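Local coordinates for 2'-deoxycytidine 5'-triphosphate deaminase (Agrobacterium tumefaciens, PDB 2R9Q), which probably deaminates dCTP to dUTP, a step that supplies precursor for thymidine nucleotide synthesis, at residues T152-L163 / G221-K232. Numbering follows the deposited sequence.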
# COMPACT_ATOMS: atom_id res chain seq x y z
N THR B 152 4.70 -8.88 -7.77
CA THR B 152 5.79 -7.92 -7.56
C THR B 152 6.31 -7.30 -8.83
O THR B 152 6.52 -6.13 -8.87
CB THR B 152 6.98 -8.54 -6.82
OG1 THR B 152 6.52 -9.08 -5.59
CG2 THR B 152 8.11 -7.49 -6.55
N PHE B 153 6.57 -8.13 -9.84
CA PHE B 153 7.09 -7.67 -11.11
C PHE B 153 6.03 -7.71 -12.18
O PHE B 153 5.34 -8.74 -12.34
CB PHE B 153 8.30 -8.51 -11.62
CG PHE B 153 9.35 -8.79 -10.57
CD1 PHE B 153 10.14 -7.80 -10.09
CD2 PHE B 153 9.57 -10.07 -10.13
CE1 PHE B 153 11.07 -8.06 -9.15
CE2 PHE B 153 10.49 -10.32 -9.18
CZ PHE B 153 11.24 -9.31 -8.70
N PRO B 154 5.92 -6.62 -12.95
CA PRO B 154 5.12 -6.77 -14.15
C PRO B 154 5.83 -7.68 -15.15
O PRO B 154 7.09 -7.73 -15.21
CB PRO B 154 5.00 -5.34 -14.63
CG PRO B 154 6.25 -4.65 -14.13
CD PRO B 154 6.46 -5.25 -12.80
N ILE B 155 5.06 -8.45 -15.90
CA ILE B 155 5.62 -9.48 -16.77
C ILE B 155 5.16 -9.36 -18.20
O ILE B 155 4.12 -8.80 -18.46
CB ILE B 155 5.42 -10.89 -16.20
CG1 ILE B 155 3.95 -11.29 -16.12
CG2 ILE B 155 6.15 -11.03 -14.85
CD1 ILE B 155 3.70 -12.79 -15.95
N VAL B 156 5.97 -9.84 -19.13
CA VAL B 156 5.51 -10.05 -20.51
C VAL B 156 5.39 -11.55 -20.83
O VAL B 156 6.30 -12.33 -20.56
CB VAL B 156 6.31 -9.21 -21.62
CG1 VAL B 156 7.71 -8.90 -21.17
CG2 VAL B 156 6.33 -9.94 -22.97
N VAL B 157 4.23 -11.89 -21.39
CA VAL B 157 3.86 -13.25 -21.80
C VAL B 157 3.33 -13.27 -23.21
O VAL B 157 2.93 -12.26 -23.75
CB VAL B 157 2.81 -13.93 -20.83
CG1 VAL B 157 3.30 -13.85 -19.38
CG2 VAL B 157 1.38 -13.37 -21.03
N ARG B 158 3.32 -14.45 -23.81
CA ARG B 158 2.83 -14.63 -25.15
C ARG B 158 2.42 -16.06 -25.37
O ARG B 158 2.59 -16.92 -24.50
CB ARG B 158 3.91 -14.25 -26.16
CG ARG B 158 5.21 -15.05 -25.99
CD ARG B 158 6.24 -14.62 -26.95
NE ARG B 158 6.62 -13.23 -26.78
CZ ARG B 158 7.49 -12.80 -25.87
NH1 ARG B 158 8.06 -13.64 -25.04
NH2 ARG B 158 7.79 -11.51 -25.80
N ARG B 159 1.90 -16.32 -26.57
CA ARG B 159 1.54 -17.66 -26.99
C ARG B 159 2.80 -18.51 -26.83
O ARG B 159 3.85 -18.16 -27.31
CB ARG B 159 1.00 -17.68 -28.40
CG ARG B 159 0.57 -19.05 -28.84
CD ARG B 159 0.20 -19.10 -30.31
NE ARG B 159 -0.00 -20.49 -30.75
CZ ARG B 159 -1.13 -21.20 -30.58
NH1 ARG B 159 -2.19 -20.66 -29.98
NH2 ARG B 159 -1.20 -22.44 -31.01
N GLY B 160 2.65 -19.61 -26.11
CA GLY B 160 3.76 -20.49 -25.80
C GLY B 160 4.39 -20.39 -24.42
O GLY B 160 5.07 -21.29 -24.02
N SER B 161 4.16 -19.29 -23.71
CA SER B 161 4.78 -19.08 -22.41
C SER B 161 4.41 -20.20 -21.47
O SER B 161 3.30 -20.72 -21.51
CB SER B 161 4.45 -17.69 -21.83
OG SER B 161 5.00 -16.64 -22.60
N ARG B 162 5.36 -20.62 -20.65
CA ARG B 162 5.18 -21.75 -19.76
C ARG B 162 5.33 -21.26 -18.34
O ARG B 162 6.40 -20.91 -17.95
CB ARG B 162 6.19 -22.83 -20.09
CG ARG B 162 5.85 -23.55 -21.37
CD ARG B 162 7.03 -23.98 -22.17
NE ARG B 162 7.88 -24.85 -21.38
CZ ARG B 162 8.89 -25.59 -21.84
NH1 ARG B 162 9.20 -25.62 -23.11
NH2 ARG B 162 9.58 -26.33 -20.99
N LEU B 163 4.23 -21.19 -17.59
CA LEU B 163 4.28 -20.68 -16.22
C LEU B 163 3.98 -21.78 -15.20
O LEU B 163 4.41 -21.72 -14.05
CB LEU B 163 3.36 -19.49 -16.06
CG LEU B 163 3.62 -18.14 -16.77
CD1 LEU B 163 3.30 -18.21 -18.26
CD2 LEU B 163 2.74 -17.07 -16.16
N GLY B 221 12.44 -8.94 -3.68
CA GLY B 221 11.98 -8.28 -4.90
C GLY B 221 11.92 -6.76 -4.83
O GLY B 221 11.60 -6.20 -3.79
N LYS B 222 12.26 -6.11 -5.93
CA LYS B 222 12.22 -4.65 -6.05
C LYS B 222 10.88 -4.16 -6.66
O LYS B 222 10.10 -4.95 -7.19
CB LYS B 222 13.38 -4.15 -6.88
CG LYS B 222 14.75 -4.29 -6.25
CD LYS B 222 15.83 -3.66 -7.16
CE LYS B 222 17.15 -3.42 -6.40
NZ LYS B 222 18.19 -2.68 -7.21
N HIS B 223 10.62 -2.86 -6.57
CA HIS B 223 9.36 -2.28 -7.05
C HIS B 223 9.58 -1.31 -8.21
O HIS B 223 10.66 -0.83 -8.45
CB HIS B 223 8.61 -1.64 -5.91
CG HIS B 223 8.34 -2.59 -4.78
ND1 HIS B 223 8.95 -2.48 -3.55
CD2 HIS B 223 7.54 -3.68 -4.70
CE1 HIS B 223 8.54 -3.45 -2.76
NE2 HIS B 223 7.68 -4.20 -3.44
N HIS B 224 8.57 -1.06 -9.00
CA HIS B 224 8.77 -0.19 -10.19
C HIS B 224 9.91 -0.60 -11.15
O HIS B 224 10.56 0.26 -11.79
CB HIS B 224 8.89 1.27 -9.74
CG HIS B 224 7.71 1.74 -8.95
ND1 HIS B 224 6.52 2.12 -9.53
CD2 HIS B 224 7.52 1.83 -7.61
CE1 HIS B 224 5.66 2.46 -8.59
NE2 HIS B 224 6.24 2.30 -7.42
N THR B 225 10.07 -1.91 -11.29
CA THR B 225 11.05 -2.48 -12.15
C THR B 225 10.59 -2.34 -13.59
O THR B 225 9.47 -1.94 -13.85
CB THR B 225 11.33 -4.00 -11.81
OG1 THR B 225 10.18 -4.81 -12.11
CG2 THR B 225 11.76 -4.22 -10.31
N ALA B 226 11.47 -2.67 -14.52
CA ALA B 226 11.10 -2.96 -15.90
C ALA B 226 10.21 -4.21 -15.90
O ALA B 226 10.00 -4.85 -14.85
CB ALA B 226 12.37 -3.14 -16.78
N VAL B 227 9.66 -4.54 -17.07
CA VAL B 227 8.78 -5.69 -17.22
C VAL B 227 9.67 -6.92 -17.37
O VAL B 227 10.72 -6.82 -17.94
CB VAL B 227 7.80 -5.53 -18.41
CG1 VAL B 227 6.96 -4.29 -18.23
CG2 VAL B 227 8.56 -5.47 -19.74
N VAL B 228 9.28 -8.06 -16.80
CA VAL B 228 10.03 -9.27 -16.98
C VAL B 228 9.44 -10.13 -18.06
O VAL B 228 8.33 -10.58 -17.92
CB VAL B 228 10.15 -10.11 -15.70
CG1 VAL B 228 10.97 -11.38 -16.01
CG2 VAL B 228 10.77 -9.33 -14.60
N ASP B 229 10.21 -10.37 -19.14
CA ASP B 229 9.87 -11.37 -20.15
C ASP B 229 10.12 -12.78 -19.59
O ASP B 229 11.25 -13.17 -19.32
CB ASP B 229 10.64 -11.14 -21.46
CG ASP B 229 9.99 -11.83 -22.67
OD1 ASP B 229 9.54 -13.00 -22.55
OD2 ASP B 229 9.96 -11.22 -23.77
N VAL B 230 9.03 -13.52 -19.42
CA VAL B 230 9.03 -14.84 -18.82
C VAL B 230 9.64 -15.91 -19.73
O VAL B 230 10.02 -16.98 -19.28
CB VAL B 230 7.59 -15.27 -18.36
CG1 VAL B 230 6.98 -14.18 -17.45
CG2 VAL B 230 6.68 -15.63 -19.56
N ASP B 231 9.72 -15.60 -21.03
CA ASP B 231 10.46 -16.43 -21.99
C ASP B 231 11.98 -16.18 -22.00
O ASP B 231 12.71 -17.03 -22.39
CB ASP B 231 9.88 -16.28 -23.40
CG ASP B 231 8.40 -16.68 -23.49
OD1 ASP B 231 7.84 -17.18 -22.50
OD2 ASP B 231 7.79 -16.48 -24.56
N LYS B 232 12.44 -15.03 -21.53
CA LYS B 232 13.84 -14.66 -21.60
C LYS B 232 14.30 -14.23 -20.22
O LYS B 232 14.80 -13.14 -20.06
CB LYS B 232 14.08 -13.49 -22.58
CG LYS B 232 13.11 -13.32 -23.72
CD LYS B 232 13.27 -14.37 -24.81
CE LYS B 232 12.83 -13.80 -26.18
NZ LYS B 232 11.50 -13.05 -26.11
O HOH W 1 8.41 -4.21 -10.36
O HOH W 2 6.38 -18.28 -26.26
O HOH W 3 7.91 -19.63 -21.01
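R158 NH1 is gripped by two carboxylates: D231 OD2 at 2.9 Å and D229 OD1 at 3.0 Å, both oxygens close to the guanidinium plane. D229 is held end-on, its OD2 taking NH2 at 3.0 Å, with the two flat groups nearly coplanar (28° apart). D231 instead receives NH1 from above its carboxylate plane. With chi1 at 58°, R158 CG comes to 3.3 Å from D231 OD2, and a bend at chi3 (62°) turns NE and the guanidinium toward the acids. D229 OD1 gives its syn lone pair to NH1 and its anti lone pair to the backbone N of D231, closing an Asx turn that sets the second acid beside the first. R158 NE is hydrogen-bonded to Q82 O, which further restrains the guanidinium. Strand 155-157 runs parallel to 228-229, with V228 N meeting P154 O at 2.7 Å. V230 packs CG1 against I155 CB (3.8 Å) and CG2 against V157 CG1, while V156 CG1 sits against D229 CA. K232 NZ adds a weak salt bridge to D229 OD2; the two cationic ends lie close together, sharing D229 as anionic partner, so both acids are probably ionised, and the network ties the N-terminal family region to the C-terminal one.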